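Local coordinates for CYTH domain-containing protein (Pyrococcus furiosus, PDB 1YEM), which is of unknown function but, as a tunnel-fold protein of the CYTH family, probably binds triphosphate compounds together with divalent metal ions, at residues 10-15 against 76-81; 37-42 against 53-58; 49-54 against 66-71. All blocks are in the same frame, centred on the assembly; numbering follows the deposited sequence.

Interaction 1: 10-15 against 76-81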
# COMPACT_ATOMS: atom_id res chain seq x y z
N GLU B 10 1.50 -19.98 -5.68
CA GLU B 10 0.69 -20.11 -6.87
C GLU B 10 1.46 -20.92 -7.91
O GLU B 10 2.63 -20.64 -8.18
CB GLU B 10 0.33 -18.73 -7.45
CG GLU B 10 -0.14 -18.77 -8.92
CD GLU B 10 -1.01 -17.58 -9.31
OE1 GLU B 10 -0.43 -16.48 -9.60
OE2 GLU B 10 -2.27 -17.76 -9.35
N VAL B 11 0.79 -21.92 -8.48
CA VAL B 11 1.28 -22.59 -9.67
C VAL B 11 0.33 -22.23 -10.81
O VAL B 11 -0.89 -22.26 -10.67
CB VAL B 11 1.37 -24.13 -9.49
CG1 VAL B 11 1.96 -24.78 -10.74
CG2 VAL B 11 2.20 -24.48 -8.26
N GLU B 12 0.91 -21.87 -11.94
CA GLU B 12 0.15 -21.24 -12.99
C GLU B 12 0.81 -21.51 -14.32
O GLU B 12 2.03 -21.47 -14.43
CB GLU B 12 0.13 -19.74 -12.70
CG GLU B 12 -0.60 -18.90 -13.71
CD GLU B 12 -0.16 -17.43 -13.66
OE1 GLU B 12 0.22 -16.95 -12.55
OE2 GLU B 12 -0.18 -16.79 -14.75
N ILE B 13 -0.00 -21.80 -15.34
CA ILE B 13 0.48 -21.90 -16.70
C ILE B 13 -0.40 -21.06 -17.63
O ILE B 13 -1.63 -21.09 -17.53
CB ILE B 13 0.56 -23.38 -17.19
CG1 ILE B 13 1.25 -24.27 -16.13
CG2 ILE B 13 1.29 -23.48 -18.55
CD1 ILE B 13 1.44 -25.77 -16.54
N LYS B 14 0.23 -20.30 -18.52
CA LYS B 14 -0.46 -19.34 -19.38
C LYS B 14 -0.50 -19.85 -20.83
O LYS B 14 0.51 -20.26 -21.37
CB LYS B 14 0.28 -18.00 -19.33
CG LYS B 14 -0.30 -16.88 -20.17
CD LYS B 14 0.78 -15.78 -20.43
CE LYS B 14 1.29 -15.11 -19.15
NZ LYS B 14 0.14 -14.80 -18.28
N PHE B 15 -1.67 -19.77 -21.45
CA PHE B 15 -1.86 -20.26 -22.79
C PHE B 15 -2.37 -19.16 -23.68
O PHE B 15 -3.29 -18.48 -23.33
CB PHE B 15 -2.85 -21.44 -22.79
CG PHE B 15 -2.35 -22.64 -22.08
CD1 PHE B 15 -2.47 -22.75 -20.70
CD2 PHE B 15 -1.74 -23.68 -22.78
CE1 PHE B 15 -2.01 -23.87 -20.03
CE2 PHE B 15 -1.26 -24.81 -22.13
CZ PHE B 15 -1.41 -24.91 -20.76
N GLU B 76 6.06 -20.24 -13.78
CA GLU B 76 4.88 -21.04 -13.43
C GLU B 76 4.64 -21.14 -11.94
O GLU B 76 3.68 -21.73 -11.52
CB GLU B 76 5.01 -22.44 -14.02
CG GLU B 76 4.85 -22.44 -15.53
CD GLU B 76 5.01 -23.83 -16.14
OE1 GLU B 76 5.10 -24.81 -15.38
OE2 GLU B 76 5.04 -23.94 -17.39
N GLU B 77 5.51 -20.50 -11.16
CA GLU B 77 5.60 -20.74 -9.73
C GLU B 77 5.96 -19.43 -9.05
O GLU B 77 7.01 -18.82 -9.34
CB GLU B 77 6.70 -21.75 -9.50
CG GLU B 77 6.38 -22.92 -8.63
CD GLU B 77 7.31 -24.09 -8.94
OE1 GLU B 77 7.05 -24.82 -9.92
OE2 GLU B 77 8.32 -24.24 -8.23
N PHE B 78 5.09 -18.99 -8.15
CA PHE B 78 5.22 -17.67 -7.55
C PHE B 78 4.95 -17.69 -6.07
O PHE B 78 4.08 -18.41 -5.61
CB PHE B 78 4.23 -16.70 -8.19
CG PHE B 78 4.47 -16.46 -9.64
CD1 PHE B 78 5.31 -15.43 -10.06
CD2 PHE B 78 3.83 -17.25 -10.61
CE1 PHE B 78 5.53 -15.19 -11.44
CE2 PHE B 78 4.04 -17.03 -11.95
CZ PHE B 78 4.89 -15.99 -12.38
N TYR B 79 5.69 -16.88 -5.33
CA TYR B 79 5.28 -16.50 -3.99
C TYR B 79 4.72 -15.08 -4.07
O TYR B 79 5.34 -14.19 -4.63
CB TYR B 79 6.45 -16.55 -2.99
CG TYR B 79 6.04 -16.02 -1.63
CD1 TYR B 79 5.06 -16.68 -0.88
CD2 TYR B 79 6.60 -14.85 -1.10
CE1 TYR B 79 4.65 -16.20 0.37
CE2 TYR B 79 6.21 -14.36 0.14
CZ TYR B 79 5.23 -15.04 0.88
OH TYR B 79 4.82 -14.58 2.11
N GLU B 80 3.54 -14.88 -3.50
CA GLU B 80 2.86 -13.60 -3.62
C GLU B 80 2.43 -13.04 -2.27
O GLU B 80 1.92 -13.77 -1.43
CB GLU B 80 1.65 -13.73 -4.55
CG GLU B 80 0.76 -12.47 -4.59
CD GLU B 80 -0.30 -12.50 -5.68
OE1 GLU B 80 -0.97 -11.48 -5.87
OE2 GLU B 80 -0.46 -13.55 -6.34
N VAL B 81 2.64 -11.74 -2.08
CA VAL B 81 2.01 -11.01 -0.98
C VAL B 81 1.24 -9.84 -1.56
O VAL B 81 1.81 -9.01 -2.29
CB VAL B 81 3.04 -10.44 0.05
CG1 VAL B 81 2.31 -9.93 1.28
CG2 VAL B 81 4.05 -11.48 0.45
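E10 and F78 form an antiparallel hydrogen-bonded pair, E10 N to F78 O and F78 N to E10 O both measuring 3.0 Å, and so join strand 10-17 to strand 77-85 in the closed eight-stranded barrel of the CYTH tunnel fold. E10 opens the ExExK signature of the family, completed by E12 and K14; in relatives these glutamates take part in metal binding, and a similar role is probable here. The E10 side chain runs out on the F78 face of the sheet with CG anti to the backbone N (chi1 162°), which brings OE1 to 4.4 Å from OE2 of E80. V11, a non-hydrogen-bonded partner of E77, lies on the other face, against K145 of helix 141-154. Its CA-H and the amide of E12 converge on one carbonyl: E76 O lies 3.1 Å from V11 CA and accepts E12 N at 2.8 Å, the amide being tilted 29° from the carbonyl plane. Beyond that bond the E12 carboxylate returns to the face of E10 and slants past the F78 ring, their planes 25° apart, with OE1 3.9 Å from CE2 of F78. I13 comes last; it also touches helix 141-154, and the extended chain of the loop residue E76 lies across it, with I13 CG1 3.8 Å from E76 CD.

Interaction 2: 37-42 against 53-58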
# COMPACT_ATOMS: atom_id res chain seq x y z
N GLU B 37 -12.85 -8.13 -14.04
CA GLU B 37 -12.03 -7.00 -13.64
C GLU B 37 -11.43 -6.31 -14.82
O GLU B 37 -10.80 -6.96 -15.65
CB GLU B 37 -10.88 -7.47 -12.75
CG GLU B 37 -11.33 -7.99 -11.39
CD GLU B 37 -10.18 -8.17 -10.39
OE1 GLU B 37 -10.46 -8.59 -9.25
OE2 GLU B 37 -9.00 -7.90 -10.73
N GLU B 38 -11.61 -4.99 -14.89
CA GLU B 38 -10.85 -4.15 -15.81
C GLU B 38 -9.66 -3.62 -15.04
O GLU B 38 -9.80 -2.76 -14.19
CB GLU B 38 -11.71 -3.01 -16.35
CG GLU B 38 -12.93 -3.47 -17.11
CD GLU B 38 -13.97 -2.37 -17.30
OE1 GLU B 38 -15.11 -2.69 -17.73
OE2 GLU B 38 -13.65 -1.20 -17.02
N GLN B 39 -8.48 -4.15 -15.35
CA GLN B 39 -7.30 -3.91 -14.54
C GLN B 39 -6.32 -3.00 -15.23
O GLN B 39 -6.13 -3.10 -16.43
CB GLN B 39 -6.58 -5.22 -14.23
CG GLN B 39 -7.45 -6.27 -13.55
CD GLN B 39 -6.78 -7.64 -13.53
OE1 GLN B 39 -5.95 -7.94 -14.36
NE2 GLN B 39 -7.15 -8.45 -12.57
N GLU B 40 -5.70 -2.14 -14.44
CA GLU B 40 -4.55 -1.37 -14.87
C GLU B 40 -3.42 -1.69 -13.91
O GLU B 40 -3.55 -1.49 -12.70
CB GLU B 40 -4.84 0.12 -14.87
CG GLU B 40 -3.67 0.94 -15.42
CD GLU B 40 -3.85 2.44 -15.24
OE1 GLU B 40 -2.85 3.16 -15.44
OE2 GLU B 40 -4.96 2.90 -14.92
N ASP B 41 -2.32 -2.19 -14.44
CA ASP B 41 -1.21 -2.64 -13.63
C ASP B 41 -0.02 -1.80 -13.94
O ASP B 41 0.36 -1.70 -15.09
CB ASP B 41 -0.88 -4.10 -13.94
CG ASP B 41 -1.95 -5.04 -13.49
OD1 ASP B 41 -1.82 -6.23 -13.80
OD2 ASP B 41 -2.93 -4.61 -12.84
N VAL B 42 0.57 -1.19 -12.90
CA VAL B 42 1.83 -0.44 -13.01
C VAL B 42 2.95 -1.24 -12.33
O VAL B 42 2.88 -1.53 -11.15
CB VAL B 42 1.69 0.96 -12.36
CG1 VAL B 42 2.98 1.79 -12.53
CG2 VAL B 42 0.51 1.71 -12.94
N ARG B 53 3.96 -4.40 -8.19
CA ARG B 53 2.98 -3.67 -8.99
C ARG B 53 1.82 -3.14 -8.18
O ARG B 53 1.43 -3.71 -7.15
CB ARG B 53 2.44 -4.54 -10.15
CG ARG B 53 1.54 -5.68 -9.73
CD ARG B 53 0.43 -5.94 -10.73
NE ARG B 53 0.30 -7.37 -10.96
CZ ARG B 53 -0.32 -8.23 -10.15
NH1 ARG B 53 -0.92 -7.83 -9.04
NH2 ARG B 53 -0.35 -9.50 -10.47
N ILE B 54 1.28 -2.03 -8.67
CA ILE B 54 0.05 -1.45 -8.16
C ILE B 54 -1.02 -1.75 -9.21
O ILE B 54 -0.83 -1.47 -10.39
CB ILE B 54 0.16 0.09 -7.95
CG1 ILE B 54 1.40 0.44 -7.10
CG2 ILE B 54 -1.09 0.63 -7.29
CD1 ILE B 54 1.56 -0.36 -5.84
N ARG B 55 -2.13 -2.31 -8.77
CA ARG B 55 -3.22 -2.64 -9.66
C ARG B 55 -4.40 -1.81 -9.29
O ARG B 55 -4.78 -1.77 -8.13
CB ARG B 55 -3.60 -4.15 -9.55
CG ARG B 55 -4.96 -4.53 -10.23
CD ARG B 55 -5.17 -6.07 -10.32
NE ARG B 55 -4.19 -6.67 -11.22
CZ ARG B 55 -3.89 -7.96 -11.29
NH1 ARG B 55 -2.95 -8.37 -12.14
NH2 ARG B 55 -4.52 -8.85 -10.56
N GLY B 56 -5.02 -1.18 -10.30
CA GLY B 56 -6.33 -0.56 -10.13
C GLY B 56 -7.39 -1.34 -10.90
O GLY B 56 -7.15 -1.76 -12.01
N VAL B 57 -8.55 -1.53 -10.30
CA VAL B 57 -9.66 -2.25 -10.92
C VAL B 57 -10.84 -1.28 -11.09
O VAL B 57 -11.69 -1.13 -10.20
CB VAL B 57 -10.10 -3.50 -10.10
CG1 VAL B 57 -11.17 -4.28 -10.85
CG2 VAL B 57 -8.92 -4.41 -9.78
N HIS B 58 -10.86 -0.62 -12.25
CA HIS B 58 -11.82 0.47 -12.56
C HIS B 58 -13.26 0.12 -12.25
O HIS B 58 -13.93 0.85 -11.52
CB HIS B 58 -11.70 0.88 -14.04
CG HIS B 58 -12.56 2.04 -14.41
ND1 HIS B 58 -13.62 1.94 -15.28
CD2 HIS B 58 -12.53 3.34 -14.02
CE1 HIS B 58 -14.21 3.12 -15.41
NE2 HIS B 58 -13.56 3.99 -14.65
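R53 approaches D41 from the neighbouring strand of a beta hairpin. Its CG sits between the backbone N and the carbonyl carbon (chi1 70°), and the bent chain leaves NE 3.7 Å from D41 OD1; this salt bridge is long and purely electrostatic, since the oxygen lies well out of the guanidinium plane and NE donates to the hydroxyl of Y43. I54 and V42 are a hydrogen-bonded pair linked by two backbone bonds. R55 grips D41 side-on, with NE to OD2 and NH1 to OD1 both 2.9 Å and both N-H directions nearly straight at 170°. Flat groups sandwich this guanidinium: R53 NH1 lies over the centre of one face, while on the opposite face the Q39 amide stacks offset, NE2 being 3.3 Å from R55 NH2. That amide is steadied by its own bond from NE2 to E37 OE2, 2.7 Å long. A leucine in place of R55 would probably leave the D41 carboxylate without its two-pronged partner and the Q39 amide without a flat group to stack on. G56 pairs with E40 through two further backbone bonds, and V57 sets CG1 3.7 Å from E37 CB. H58 N gives a weak bond to E38 O. Such a pair of arginines braced by acidic and amide groups on one face of a hairpin fits the charged tunnel wall of the CYTH barrel.

Interaction 3: 49-54 against 66-71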
# COMPACT_ATOMS: atom_id res chain seq x y z
N PRO B 49 14.52 -11.98 -8.64
CA PRO B 49 13.26 -12.57 -9.08
C PRO B 49 12.00 -11.89 -8.51
O PRO B 49 10.96 -12.54 -8.40
CB PRO B 49 13.38 -14.00 -8.55
CG PRO B 49 14.08 -13.81 -7.21
CD PRO B 49 14.98 -12.58 -7.37
N LYS B 50 12.09 -10.60 -8.19
CA LYS B 50 11.00 -9.89 -7.52
C LYS B 50 10.07 -9.28 -8.54
O LYS B 50 10.49 -8.94 -9.64
CB LYS B 50 11.54 -8.75 -6.65
CG LYS B 50 12.53 -9.15 -5.56
CD LYS B 50 13.20 -7.88 -4.99
CE LYS B 50 13.99 -8.16 -3.71
NZ LYS B 50 15.29 -8.82 -3.98
N LEU B 51 8.81 -9.11 -8.15
CA LEU B 51 7.89 -8.26 -8.90
C LEU B 51 7.17 -7.34 -7.93
O LEU B 51 6.93 -7.71 -6.77
CB LEU B 51 6.86 -9.09 -9.65
CG LEU B 51 7.39 -10.02 -10.73
CD1 LEU B 51 6.33 -11.03 -11.12
CD2 LEU B 51 7.87 -9.20 -11.95
N LEU B 52 6.83 -6.15 -8.42
CA LEU B 52 6.16 -5.14 -7.62
C LEU B 52 5.25 -4.41 -8.53
O LEU B 52 5.70 -3.88 -9.52
CB LEU B 52 7.18 -4.15 -7.01
CG LEU B 52 6.60 -2.97 -6.21
CD1 LEU B 52 5.84 -3.46 -4.97
CD2 LEU B 52 7.70 -1.99 -5.81
N ARG B 53 3.96 -4.40 -8.19
CA ARG B 53 2.98 -3.67 -8.99
C ARG B 53 1.82 -3.14 -8.18
O ARG B 53 1.43 -3.71 -7.15
CB ARG B 53 2.44 -4.54 -10.15
CG ARG B 53 1.54 -5.68 -9.73
CD ARG B 53 0.43 -5.94 -10.73
NE ARG B 53 0.30 -7.37 -10.96
CZ ARG B 53 -0.32 -8.23 -10.15
NH1 ARG B 53 -0.92 -7.83 -9.04
NH2 ARG B 53 -0.35 -9.50 -10.47
N ILE B 54 1.28 -2.03 -8.67
CA ILE B 54 0.05 -1.45 -8.16
C ILE B 54 -1.02 -1.75 -9.21
O ILE B 54 -0.83 -1.47 -10.39
CB ILE B 54 0.16 0.09 -7.95
CG1 ILE B 54 1.40 0.44 -7.10
CG2 ILE B 54 -1.09 0.63 -7.29
CD1 ILE B 54 1.56 -0.36 -5.84
N THR B 66 0.83 -5.43 -4.97
CA THR B 66 1.24 -6.83 -5.06
C THR B 66 2.75 -6.96 -5.17
O THR B 66 3.39 -6.24 -5.94
CB THR B 66 0.58 -7.52 -6.27
OG1 THR B 66 -0.84 -7.34 -6.21
CG2 THR B 66 0.91 -9.01 -6.29
N PHE B 67 3.32 -7.84 -4.36
CA PHE B 67 4.72 -8.22 -4.47
C PHE B 67 4.79 -9.71 -4.76
O PHE B 67 4.09 -10.48 -4.12
CB PHE B 67 5.49 -7.89 -3.18
CG PHE B 67 6.84 -8.52 -3.11
CD1 PHE B 67 7.95 -7.87 -3.61
CD2 PHE B 67 7.00 -9.79 -2.56
CE1 PHE B 67 9.21 -8.48 -3.56
CE2 PHE B 67 8.24 -10.40 -2.51
CZ PHE B 67 9.35 -9.74 -3.01
N LYS B 68 5.61 -10.11 -5.73
CA LYS B 68 5.84 -11.53 -6.01
C LYS B 68 7.32 -11.89 -6.04
O LYS B 68 8.15 -11.08 -6.42
CB LYS B 68 5.24 -11.95 -7.36
CG LYS B 68 3.75 -11.87 -7.46
CD LYS B 68 3.28 -12.55 -8.72
CE LYS B 68 1.81 -12.25 -9.03
NZ LYS B 68 1.42 -12.86 -10.33
N GLU B 69 7.63 -13.11 -5.64
CA GLU B 69 8.90 -13.74 -5.98
C GLU B 69 8.64 -14.84 -6.99
O GLU B 69 7.88 -15.78 -6.73
CB GLU B 69 9.59 -14.33 -4.74
CG GLU B 69 10.57 -13.38 -4.09
CD GLU B 69 10.79 -13.69 -2.62
OE1 GLU B 69 11.04 -14.89 -2.32
OE2 GLU B 69 10.72 -12.75 -1.78
N ILE B 70 9.28 -14.70 -8.15
CA ILE B 70 9.24 -15.72 -9.19
C ILE B 70 10.15 -16.85 -8.72
O ILE B 70 11.32 -16.61 -8.44
CB ILE B 70 9.76 -15.18 -10.53
CG1 ILE B 70 9.01 -13.91 -10.95
CG2 ILE B 70 9.62 -16.23 -11.62
CD1 ILE B 70 9.78 -13.04 -11.94
N LEU B 71 9.59 -18.06 -8.60
CA LEU B 71 10.30 -19.19 -7.98
C LEU B 71 10.86 -20.19 -8.99
O LEU B 71 11.36 -21.24 -8.59
CB LEU B 71 9.37 -19.94 -7.02
CG LEU B 71 8.67 -19.18 -5.90
CD1 LEU B 71 7.77 -20.13 -5.10
CD2 LEU B 71 9.68 -18.49 -4.98
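P49 O receives the amide of I70 at 2.7 Å in an almost straight bond (169°), the outermost rung of the hairpin that joins strands 50-57 and 62-70 in the wall of the CYTH tunnel barrel. The same oxygen is also met by the CA-H of E69 and lies 3.5 Å from I70 CG1, while the P49 ring, which follows a cis peptide bond, places CB 3.3 Å from I70 O. One hydrogen-bonded pair further in, L51 and K68 exchange two backbone bonds of unequal geometry: L51 N meets K68 O somewhat tilted from the carbonyl plane, whereas K68 N approaches L51 O from farther out, above the plane, 36° out of it. On this face L51 CG stands anti to the carbonyl carbon (chi1 -63°), and CD1 packs 3.9 Å from I70 CG1; the K68 chain crosses L51 obliquely, with its CB also near CD1. R53 and T66 form the next hydrogen-bonded pair, and their side chains run alongside each other. R53 NH1 is 2.9 Å from T66 OG1 at a poor angle; the threonine hydroxyl has its stronger partner in E82. R53 NH2 and the amino end of K68 stand together on this face, as expected of a basic lining suited to anionic ligands, and K68 also makes a cation-pi contact with F78. The opposite face carries L52, K50 and F67, which pack on L98 and R97 of the second subunit. There the F67 ring slants against the stem of K50, CE1 lying 3.9 Å from K50 CB.

In the fold
From the N terminus, strand 10-17 waits for its partner until strand 77-85, so interaction 1 closes a long loop that contains both other contacts. Within it, interaction 2 closes the hairpin of strands 32-44 and 50-57, and interaction 3 the next hairpin, of strands 50-57 and 62-70; the two share R53 and I54, one beginning where the other ends. Interaction 3 meets interaction 1 directly, because strand 77-85 pairs with strand 62-70, whereas interactions 1 and 2 lie about 18 Å apart between centres, on opposite sides of the chain's centre. Together they tie five successive strands of the barrel, and interactions 1 and 3 both reach the second subunit.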